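Local coordinates for A207R protein, arginine decarboxylase (Paramecium bursaria Chlorella virus 1, PDB 2NV9), which catalyses the decarboxylation of arginine, using pyridoxal 5'-phosphate bound in a TIM-barrel domain as its cofactor, at residues F38-P43 with V247-E252; N127-L132 with D167-G172; C136-A141 with S179-P184; D67-S72 with F89-K94. The protein carries 1 engineered substitution. One frame throughout, in Å; residues are numbered along the deposited sequence.

How the contacts relate
All four contacts lie in the pyridoxal-binding TIM barrel. Contacts 1, 2 and 4 are buried and share its parallel sheet: contact 1 joins the first and last strands, contact 2 two strands of a beta-alpha-beta unit, and contact 4 the ends of the second and third strands. Contact 3, only partly buried, links two loops that follow strands 129-133 and 170-174. Main-chain hydrogen bonds and aliphatic groups dominate contacts 1 and 2, a carboxylate gripping a hydroxyl contact 3, and rings beside carbonyl oxygens contact 4. Contacts 1, 3 and 4 reach the cofactor; contacts 1 and 4 also touch, E252 lying against D67 and A90.

Contact 1 (F38-P43 with V247-E252); sequences FPRVTP and VTIVAE. With PLP (pyridoxal-5'-phosphate), chain J.
R40 opens the pairing by laying its guanidinium over I249, whose CD1 sits over the centre of one face, 3.6 Å from R40 CZ. A bend at chi3 (61°) turns the group back over the isoleucine; the flat group takes a methyl on its face and keeps its N-H groups for polar partners. R40 NH1 bonds F242 O; R40 NH2 reaches V247 O weakly at 3.3 Å, with a water bridging the same two atoms. A second water joins R40 O to I249 N in place of a direct bond. Next, V41 uses both branches, on the helix-covered face: CG1 meets A251 CB at 3.7 Å and CG2 meets I249 CG2 at 3.9 Å. T42 carries the parallel pairing, its N giving a straight bond to I249 O (2.9 Å, 170°) and its O accepting from A251 N at 3.2 Å. P43 follows well, since this pairing needs no amide hydrogen from it. After A251, E252 OE1 lies 2.9 Å from N1 of the cofactor. Strands 41-46 and 248-251, first and last of the TIM barrel, close it, flanked by strands 65-68 and 210-212; W34 of helix 24-37 covers P43 and A251, and I238 of helix 229-241 covers R40 and I249.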
# COMPACT_ATOMS: atom_id res chain seq x y z
N PHE B 38 -12.56 30.93 5.05
CA PHE B 38 -13.70 30.31 5.69
C PHE B 38 -13.88 30.88 7.09
O PHE B 38 -13.64 30.16 8.08
CB PHE B 38 -13.48 28.78 5.76
CG PHE B 38 -13.46 28.09 4.41
CD1 PHE B 38 -12.27 27.56 3.90
CD2 PHE B 38 -14.62 27.96 3.67
CE1 PHE B 38 -12.24 26.91 2.68
CE2 PHE B 38 -14.59 27.32 2.44
CZ PHE B 38 -13.41 26.77 1.95
N PRO B 39 -14.26 32.17 7.21
CA PRO B 39 -14.26 32.71 8.58
C PRO B 39 -15.30 32.09 9.52
O PRO B 39 -15.16 32.24 10.71
CB PRO B 39 -14.53 34.21 8.39
CG PRO B 39 -15.30 34.28 7.08
CD PRO B 39 -14.66 33.20 6.22
N ARG B 40 -16.31 31.38 9.02
CA ARG B 40 -17.26 30.70 9.93
C ARG B 40 -16.98 29.22 10.22
O ARG B 40 -17.70 28.60 11.02
CB ARG B 40 -18.71 30.82 9.46
CG ARG B 40 -19.30 32.21 9.53
CD ARG B 40 -20.83 32.19 9.19
NE ARG B 40 -21.63 31.36 10.11
CZ ARG B 40 -22.88 30.94 9.88
NH1 ARG B 40 -23.51 31.25 8.75
NH2 ARG B 40 -23.51 30.20 10.79
N VAL B 41 -15.94 28.66 9.59
CA VAL B 41 -15.82 27.23 9.54
C VAL B 41 -14.61 26.80 10.36
O VAL B 41 -13.47 27.18 10.08
CB VAL B 41 -15.68 26.68 8.07
CG1 VAL B 41 -15.59 25.12 8.07
CG2 VAL B 41 -16.82 27.15 7.14
N THR B 42 -14.87 25.98 11.36
CA THR B 42 -13.77 25.47 12.18
C THR B 42 -13.20 24.19 11.58
O THR B 42 -13.90 23.21 11.45
CB THR B 42 -14.20 25.20 13.62
OG1 THR B 42 -14.66 26.41 14.21
CG2 THR B 42 -13.04 24.60 14.38
N PRO B 43 -11.90 24.21 11.21
CA PRO B 43 -11.35 23.00 10.59
C PRO B 43 -10.94 21.92 11.63
O PRO B 43 -10.23 22.21 12.64
CB PRO B 43 -10.13 23.51 9.82
CG PRO B 43 -9.71 24.76 10.55
CD PRO B 43 -10.91 25.30 11.32
N VAL B 247 -25.90 28.10 14.26
CA VAL B 247 -25.31 26.92 13.65
C VAL B 247 -23.80 27.05 13.70
O VAL B 247 -23.23 28.08 13.31
CB VAL B 247 -25.82 26.69 12.21
CG1 VAL B 247 -25.09 25.53 11.54
CG2 VAL B 247 -27.36 26.41 12.22
N THR B 248 -23.17 26.01 14.23
CA THR B 248 -21.73 25.84 14.17
C THR B 248 -21.37 25.05 12.91
O THR B 248 -21.88 23.95 12.69
CB THR B 248 -21.25 25.05 15.38
OG1 THR B 248 -21.56 25.79 16.57
CG2 THR B 248 -19.74 24.78 15.27
N ILE B 249 -20.48 25.62 12.10
CA ILE B 249 -20.01 24.96 10.89
C ILE B 249 -18.57 24.44 11.09
O ILE B 249 -17.69 25.17 11.60
CB ILE B 249 -20.13 25.89 9.68
CG1 ILE B 249 -21.52 26.55 9.70
CG2 ILE B 249 -19.85 25.10 8.34
CD1 ILE B 249 -21.61 27.71 8.88
N VAL B 250 -18.36 23.18 10.72
CA VAL B 250 -17.01 22.58 10.74
C VAL B 250 -16.70 21.93 9.39
O VAL B 250 -17.60 21.79 8.56
CB VAL B 250 -16.81 21.57 11.92
CG1 VAL B 250 -17.20 22.26 13.28
CG2 VAL B 250 -17.59 20.27 11.71
N ALA B 251 -15.42 21.64 9.18
CA ALA B 251 -14.96 20.91 8.00
C ALA B 251 -13.98 19.82 8.46
O ALA B 251 -13.47 19.87 9.58
CB ALA B 251 -14.31 21.86 6.99
N GLU B 252 -13.71 18.84 7.59
CA GLU B 252 -12.70 17.81 7.89
C GLU B 252 -11.57 17.83 6.83
O GLU B 252 -11.38 16.85 6.11
CB GLU B 252 -13.40 16.44 7.90
CG GLU B 252 -14.65 16.39 8.79
CD GLU B 252 -15.50 15.18 8.54
OE1 GLU B 252 -15.35 14.55 7.49
OE2 GLU B 252 -16.37 14.86 9.37
N1 PLP J . -13.17 13.24 6.17
C2 PLP J . -13.46 11.98 5.85
C2A PLP J . -14.68 11.26 6.47
C3 PLP J . -12.67 11.33 4.90
O3 PLP J . -13.01 10.06 4.59
C4 PLP J . -11.58 11.97 4.31
C4A PLP J . -10.68 11.25 3.23
O4A PLP J . -11.19 10.63 2.26
C5 PLP J . -11.30 13.28 4.72
C6 PLP J . -12.15 13.88 5.65
C5A PLP J . -10.15 14.15 4.20
O4P PLP J . -10.24 14.29 2.76
P PLP J . -9.35 15.34 2.01
O1P PLP J . -9.52 15.21 0.54
O2P PLP J . -9.61 16.80 2.52
O3P PLP J . -7.83 14.94 2.42
O HOH W 1 -19.61 28.20 12.77
O HOH W 2 -21.38 30.09 12.75

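Contact 2 (N127-L132 with D167-G172); sequences NCKMIL and DIEVIG
A turn at chi2 (-57°) lays the K129 chain beside E169, whose own chain runs extended beyond CG, and the two side chains lie alongside each other, pointing the same way. The touch is made by methylene: K129 CE is 3.1 Å from E169 OE2, whereas K129 NZ stays 4.1 Å from that oxygen, too far for a salt bridge. The ammonium is instead held by its own segment, giving N127 O a hydrogen bond of 2.8 Å. On I171, chi1 of 63° places CG1 between the backbone N and the carbonyl carbon, and CD1 then packs against K129 CB at 3.7 Å. M130 sets its CG tightly against I168 CG2 at 3.4 Å; both side chains rest on I121 of helix 115-124.

Between the strands, M130 N bonds E169 O at 2.8 Å and M130 O accepts from I171 N, also at 2.8 Å. One residue is then skipped, and L132 N bonds G172 O at 2.9 Å. This is a beta bulge, and G172 suits it because its phi and psi would bring a side chain too near I171 O. Before the bulge in sequence, a water links C128 O to E169 N. Helix 156-165 makes the crossover of this beta-alpha-beta unit, its L160 and A163 meeting V170.

The main chain therefore fixes the alignment, at the price of a buried G172 N that has no partner, while the lysine and glutamate probably add only a diffuse electrostatic attraction at the solvent edge.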
# COMPACT_ATOMS: atom_id res chain seq x y z
N ASN B 127 -23.64 8.27 25.56
CA ASN B 127 -23.50 9.72 25.72
C ASN B 127 -22.88 10.41 24.50
O ASN B 127 -22.88 11.63 24.42
CB ASN B 127 -22.71 10.07 27.00
CG ASN B 127 -22.71 11.58 27.30
OD1 ASN B 127 -23.75 12.19 27.45
ND2 ASN B 127 -21.51 12.16 27.36
N CYS B 128 -22.39 9.63 23.54
CA CYS B 128 -21.76 10.18 22.37
C CYS B 128 -22.77 10.99 21.51
O CYS B 128 -23.85 10.51 21.19
CB CYS B 128 -21.06 9.06 21.55
SG CYS B 128 -19.99 9.69 20.23
N LYS B 129 -22.43 12.23 21.20
CA LYS B 129 -23.28 13.05 20.36
C LYS B 129 -23.05 12.66 18.88
O LYS B 129 -21.92 12.59 18.43
CB LYS B 129 -22.98 14.55 20.55
CG LYS B 129 -22.92 15.04 22.04
CD LYS B 129 -24.18 14.75 22.75
CE LYS B 129 -24.16 15.25 24.24
NZ LYS B 129 -23.33 14.34 25.05
N MET B 130 -24.12 12.47 18.13
CA MET B 130 -24.00 11.88 16.79
C MET B 130 -24.22 12.84 15.62
O MET B 130 -25.13 13.69 15.62
CB MET B 130 -24.86 10.62 16.68
CG MET B 130 -24.61 9.53 17.77
SD MET B 130 -22.87 8.99 17.90
CE MET B 130 -22.68 8.36 16.18
N ILE B 131 -23.41 12.67 14.57
CA ILE B 131 -23.58 13.44 13.36
C ILE B 131 -23.91 12.47 12.25
O ILE B 131 -23.16 11.58 11.95
CB ILE B 131 -22.32 14.31 13.00
CG1 ILE B 131 -22.04 15.33 14.11
CG2 ILE B 131 -22.48 14.93 11.57
CD1 ILE B 131 -20.77 16.08 13.97
N LEU B 132 -25.08 12.67 11.65
CA LEU B 132 -25.52 11.80 10.60
C LEU B 132 -24.79 12.15 9.30
O LEU B 132 -24.83 13.29 8.82
CB LEU B 132 -27.04 11.90 10.48
CG LEU B 132 -27.89 10.96 9.61
CD1 LEU B 132 -28.73 11.74 8.62
CD2 LEU B 132 -27.22 9.72 9.03
N ASP B 167 -32.83 7.15 22.37
CA ASP B 167 -32.38 8.30 23.20
C ASP B 167 -30.92 8.74 22.85
O ASP B 167 -30.13 9.07 23.71
CB ASP B 167 -32.53 7.97 24.69
CG ASP B 167 -32.47 9.20 25.58
OD1 ASP B 167 -33.16 10.22 25.28
OD2 ASP B 167 -31.77 9.14 26.65
N ILE B 168 -30.59 8.71 21.56
CA ILE B 168 -29.28 9.17 21.11
C ILE B 168 -29.43 10.58 20.55
O ILE B 168 -30.30 10.83 19.72
CB ILE B 168 -28.70 8.16 20.08
CG1 ILE B 168 -28.32 6.88 20.82
CG2 ILE B 168 -27.49 8.72 19.38
CD1 ILE B 168 -28.23 5.72 19.88
N GLU B 169 -28.60 11.51 21.01
CA GLU B 169 -28.62 12.89 20.52
C GLU B 169 -28.00 12.97 19.13
O GLU B 169 -26.84 12.60 18.94
CB GLU B 169 -27.81 13.80 21.43
CG GLU B 169 -28.61 14.61 22.46
CD GLU B 169 -27.73 15.54 23.24
OE1 GLU B 169 -27.44 16.67 22.76
OE2 GLU B 169 -27.25 15.12 24.31
N VAL B 170 -28.78 13.46 18.17
CA VAL B 170 -28.23 13.77 16.87
C VAL B 170 -28.04 15.28 16.82
O VAL B 170 -29.01 16.05 16.90
CB VAL B 170 -29.12 13.25 15.70
CG1 VAL B 170 -28.57 13.73 14.34
CG2 VAL B 170 -29.18 11.71 15.73
N ILE B 171 -26.80 15.72 16.68
CA ILE B 171 -26.48 17.15 16.80
C ILE B 171 -26.05 17.77 15.48
O ILE B 171 -25.73 18.95 15.42
CB ILE B 171 -25.41 17.44 17.92
CG1 ILE B 171 -24.08 16.76 17.56
CG2 ILE B 171 -25.94 16.98 19.28
CD1 ILE B 171 -22.85 17.41 18.27
N GLY B 172 -26.06 16.97 14.40
CA GLY B 172 -25.83 17.57 13.12
C GLY B 172 -25.72 16.62 11.95
O GLY B 172 -25.98 15.43 12.05
O HOH W 3 -26.31 10.42 22.63

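Contact 3 (C136-A141 with S179-P184); sequences CDDPNA and SGSRNP. With PLP (pyridoxal-5'-phosphate), chain J.
Unusually for a single side chain, the D138 carboxylate works in both loops at once, bonding S181 across the contact and N140 in its own turn. S181 OG gives D138 OD2 a hydrogen bond of 2.5 Å, meeting the oxygen on its anti side, 32° out of the carboxylate plane. D138 has CG anti to its backbone N (chi1 176°), which sends the carboxylate across to the other loop. OD2 also accepts from a water, which in turn takes the N-H of R182; D138 OD1 accepts from N140 N at 2.9 Å, met from above the carboxylate plane, and so closes an Asx turn. That turn shares its residues with a type I beta turn from D138 to A141, in which P139 fits the second position with its fixed phi. N183 packs across the acid, its CB 3.5 Å from D138 CG.

Further along, small residues allow the chains to come close: A141 CA approaches G180 O at 3.5 Å in a CH-to-oxygen contact, and G180 takes a positive phi that suits a residue without a side chain. S179 turns the other way and gives the cofactor phosphate a bond of 2.5 Å from OG to O1P, the same OG being bonded to R255 NH1. The two loops follow strands 129-133 and 170-174; D138 lies against A186 of helix 184-204, and S181 packs on M230 of helix 229-241.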
# COMPACT_ATOMS: atom_id res chain seq x y z
N CYS B 136 -23.49 12.49 -0.64
CA CYS B 136 -23.61 13.58 -1.65
C CYS B 136 -22.37 13.66 -2.50
O CYS B 136 -21.35 14.19 -2.02
CB CYS B 136 -23.73 14.91 -0.93
SG CYS B 136 -25.16 15.08 0.16
N ASP B 137 -22.39 13.09 -3.70
CA ASP B 137 -21.14 12.86 -4.45
C ASP B 137 -20.70 14.02 -5.37
O ASP B 137 -21.51 14.69 -5.98
CB ASP B 137 -21.25 11.61 -5.33
CG ASP B 137 -21.31 10.32 -4.55
OD1 ASP B 137 -21.19 10.33 -3.31
OD2 ASP B 137 -21.45 9.27 -5.22
N ASP B 138 -19.40 14.23 -5.42
CA ASP B 138 -18.73 14.92 -6.54
C ASP B 138 -18.28 13.82 -7.53
O ASP B 138 -17.29 13.12 -7.27
CB ASP B 138 -17.49 15.68 -6.02
CG ASP B 138 -16.69 16.34 -7.14
OD1 ASP B 138 -17.16 16.33 -8.30
OD2 ASP B 138 -15.60 16.84 -6.86
N PRO B 139 -18.94 13.69 -8.68
CA PRO B 139 -18.52 12.64 -9.64
C PRO B 139 -17.12 12.89 -10.24
O PRO B 139 -16.46 11.96 -10.76
CB PRO B 139 -19.61 12.68 -10.69
CG PRO B 139 -20.20 14.06 -10.59
CD PRO B 139 -20.10 14.47 -9.16
N ASN B 140 -16.66 14.14 -10.15
CA ASN B 140 -15.31 14.50 -10.66
C ASN B 140 -14.16 14.44 -9.64
O ASN B 140 -13.01 14.74 -9.99
CB ASN B 140 -15.35 15.89 -11.32
CG ASN B 140 -16.09 15.89 -12.68
OD1 ASN B 140 -15.45 15.85 -13.76
ND2 ASN B 140 -17.40 15.87 -12.64
N ALA B 141 -14.46 14.07 -8.40
CA ALA B 141 -13.42 13.92 -7.34
C ALA B 141 -12.44 12.78 -7.69
O ALA B 141 -12.83 11.77 -8.28
CB ALA B 141 -14.06 13.68 -5.96
N SER B 179 -12.61 12.71 -2.16
CA SER B 179 -11.34 13.33 -1.86
C SER B 179 -10.67 13.86 -3.12
O SER B 179 -10.76 13.23 -4.19
CB SER B 179 -10.44 12.35 -1.06
OG SER B 179 -9.24 12.98 -0.65
N GLY B 180 -10.07 15.04 -3.02
CA GLY B 180 -9.47 15.69 -4.21
C GLY B 180 -10.55 16.19 -5.16
O GLY B 180 -10.64 15.75 -6.32
N SER B 181 -11.34 17.14 -4.67
CA SER B 181 -12.45 17.73 -5.37
C SER B 181 -12.15 19.16 -5.83
O SER B 181 -11.58 19.95 -5.08
CB SER B 181 -13.70 17.77 -4.46
OG SER B 181 -14.74 18.48 -5.13
N ARG B 182 -12.52 19.46 -7.08
CA ARG B 182 -12.42 20.82 -7.68
C ARG B 182 -13.74 21.19 -8.35
O ARG B 182 -13.80 21.88 -9.41
CB ARG B 182 -11.24 20.90 -8.69
CG ARG B 182 -9.87 20.52 -8.06
CD ARG B 182 -8.71 20.90 -8.97
NE ARG B 182 -7.46 21.05 -8.24
CZ ARG B 182 -6.52 20.10 -8.17
NH1 ARG B 182 -6.70 18.92 -8.77
NH2 ARG B 182 -5.40 20.33 -7.48
N ASN B 183 -14.82 20.74 -7.70
CA ASN B 183 -16.20 20.96 -8.18
C ASN B 183 -17.01 21.77 -7.14
O ASN B 183 -17.59 21.19 -6.22
CB ASN B 183 -16.83 19.59 -8.44
CG ASN B 183 -18.27 19.66 -9.00
OD1 ASN B 183 -18.82 18.62 -9.33
ND2 ASN B 183 -18.86 20.83 -9.11
N PRO B 184 -17.07 23.11 -7.31
CA PRO B 184 -17.75 23.94 -6.33
C PRO B 184 -19.23 23.60 -6.28
O PRO B 184 -19.84 23.68 -5.24
CB PRO B 184 -17.51 25.37 -6.84
CG PRO B 184 -17.24 25.24 -8.31
CD PRO B 184 -16.55 23.91 -8.46
N1 PLP J . -13.17 13.24 6.17
C2 PLP J . -13.46 11.98 5.85
C2A PLP J . -14.68 11.26 6.47
C3 PLP J . -12.67 11.33 4.90
O3 PLP J . -13.01 10.06 4.59
C4 PLP J . -11.58 11.97 4.31
C4A PLP J . -10.68 11.25 3.23
O4A PLP J . -11.19 10.63 2.26
C5 PLP J . -11.30 13.28 4.72
C6 PLP J . -12.15 13.88 5.65
C5A PLP J . -10.15 14.15 4.20
O4P PLP J . -10.24 14.29 2.76
P PLP J . -9.35 15.34 2.01
O1P PLP J . -9.52 15.21 0.54
O2P PLP J . -9.61 16.80 2.52
O3P PLP J . -7.83 14.94 2.42
O HOH W 4 -13.79 17.52 -8.77

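Contact 4 (D67-S72 with F89-K94). With PLP (pyridoxal-5'-phosphate), chain J.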
# COMPACT_ATOMS: atom_id res chain seq x y z
N ASP B 67 -10.01 15.56 13.14
CA ASP B 67 -10.88 14.50 12.66
C ASP B 67 -10.06 13.22 12.80
O ASP B 67 -9.07 13.01 12.05
CB ASP B 67 -11.29 14.77 11.18
CG ASP B 67 -11.76 13.54 10.44
OD1 ASP B 67 -11.84 13.60 9.18
OD2 ASP B 67 -12.06 12.50 11.06
N CYS B 68 -10.45 12.36 13.74
CA CYS B 68 -9.77 11.07 13.96
C CYS B 68 -10.61 9.90 13.44
O CYS B 68 -11.81 9.88 13.62
CB CYS B 68 -9.44 10.86 15.44
SG CYS B 68 -8.24 12.05 16.12
N ALA B 69 -9.95 8.93 12.82
CA ALA B 69 -10.62 7.85 12.10
C ALA B 69 -10.61 6.50 12.83
O ALA B 69 -11.28 5.53 12.43
CB ALA B 69 -9.97 7.70 10.73
N SER B 70 -9.82 6.44 13.91
CA SER B 70 -9.57 5.20 14.64
C SER B 70 -9.00 5.53 16.05
O SER B 70 -8.67 6.67 16.35
CB SER B 70 -8.54 4.36 13.89
OG SER B 70 -7.29 5.03 13.81
N SER B 71 -8.88 4.51 16.88
CA SER B 71 -8.32 4.67 18.24
C SER B 71 -6.86 5.12 18.21
O SER B 71 -6.43 5.91 19.04
CB SER B 71 -8.47 3.39 19.06
OG SER B 71 -7.87 2.28 18.42
N SER B 72 -6.10 4.61 17.24
CA SER B 72 -4.68 4.95 17.07
C SER B 72 -4.53 6.45 16.77
O SER B 72 -3.67 7.14 17.37
CB SER B 72 -4.03 4.11 15.99
OG SER B 72 -2.75 4.61 15.67
N PHE B 89 -14.81 11.93 16.05
CA PHE B 89 -14.51 10.56 15.62
C PHE B 89 -15.31 10.40 14.28
O PHE B 89 -16.40 9.80 14.25
CB PHE B 89 -15.01 9.55 16.65
CG PHE B 89 -14.36 8.18 16.55
CD1 PHE B 89 -13.74 7.76 15.36
CD2 PHE B 89 -14.39 7.32 17.63
CE1 PHE B 89 -13.17 6.50 15.25
CE2 PHE B 89 -13.81 6.05 17.55
CZ PHE B 89 -13.19 5.64 16.33
N ALA B 90 -14.79 11.00 13.22
CA ALA B 90 -15.60 11.16 11.96
C ALA B 90 -15.45 9.95 11.05
O ALA B 90 -15.01 10.05 9.90
CB ALA B 90 -15.25 12.46 11.22
N HIS B 91 -15.81 8.80 11.56
CA HIS B 91 -15.79 7.56 10.78
C HIS B 91 -17.08 6.84 11.12
O HIS B 91 -17.29 6.44 12.26
CB HIS B 91 -14.56 6.67 11.17
CG HIS B 91 -14.30 5.56 10.20
ND1 HIS B 91 -15.31 4.89 9.54
CD2 HIS B 91 -13.15 4.98 9.79
CE1 HIS B 91 -14.80 3.97 8.75
NE2 HIS B 91 -13.48 4.02 8.87
N THR B 92 -17.94 6.61 10.13
CA THR B 92 -19.27 6.04 10.38
C THR B 92 -19.25 4.57 10.84
O THR B 92 -20.26 4.03 11.25
CB THR B 92 -20.18 6.17 9.11
OG1 THR B 92 -19.64 5.38 8.06
CG2 THR B 92 -20.33 7.64 8.63
N MET B 93 -18.08 3.94 10.74
CA MET B 93 -17.91 2.56 11.17
C MET B 93 -16.78 2.43 12.18
O MET B 93 -15.60 2.51 11.82
CB MET B 93 -17.66 1.65 9.97
CG MET B 93 -18.86 1.47 9.06
SD MET B 93 -20.25 0.67 9.89
CE MET B 93 -21.53 0.84 8.65
N LYS B 94 -17.13 2.21 13.44
CA LYS B 94 -16.15 2.21 14.53
C LYS B 94 -16.25 0.88 15.29
O LYS B 94 -17.35 0.46 15.64
CB LYS B 94 -16.46 3.40 15.47
CG LYS B 94 -16.37 4.74 14.74
CD LYS B 94 -17.05 5.91 15.52
CE LYS B 94 -18.59 5.80 15.52
NZ LYS B 94 -19.15 5.63 14.14
N1 PLP J . -13.17 13.24 6.17
C2 PLP J . -13.46 11.98 5.85
C2A PLP J . -14.68 11.26 6.47
C3 PLP J . -12.67 11.33 4.90
O3 PLP J . -13.01 10.06 4.59
C4 PLP J . -11.58 11.97 4.31
C4A PLP J . -10.68 11.25 3.23
O4A PLP J . -11.19 10.63 2.26
C5 PLP J . -11.30 13.28 4.72
C6 PLP J . -12.15 13.88 5.65
C5A PLP J . -10.15 14.15 4.20
O4P PLP J . -10.24 14.29 2.76
P PLP J . -9.35 15.34 2.01
O1P PLP J . -9.52 15.21 0.54
O2P PLP J . -9.61 16.80 2.52
O3P PLP J . -7.83 14.94 2.42
O HOH W 5 -13.39 3.71 12.89
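F89 sets its ring against the main chain of 67-72: CD1 lies 3.4 Å from C68 O, and A69 O is at the ring edge, in plane, 3.5 Å from CE1. Over the centre of one ring face runs the K94 aliphatic chain, whose CD is 3.5 Å above the plane. A large flat residue suits this place, since it offers an edge to A69 O and a face to the K94 methylenes. H91 comes in beside it, CG anti to its backbone N (chi1 -167°), and brings CD2 to 3.3 Å from A69 O. Its ring is fixed at both nitrogens, ND1 accepting from M93 N and NE2 bonding C322 O of the second subunit. A water joins A69 O to M93 O. On the cofactor side, A90 centres an inverse gamma turn and gives only a weak bond from its N to C68 O, 3.2 Å. Its small CB lets D67 OD2 approach to 3.2 Å, while D67 OD1 lies 3.3 Å from N1 of the cofactor. The contact lies at the C-terminal side of strands 65-68 and 87-89, with I74 of helix 71-79 and A102 of helix 96-105 around F89; S70, the N-cap of helix 71-79, meets N362 of the second subunit.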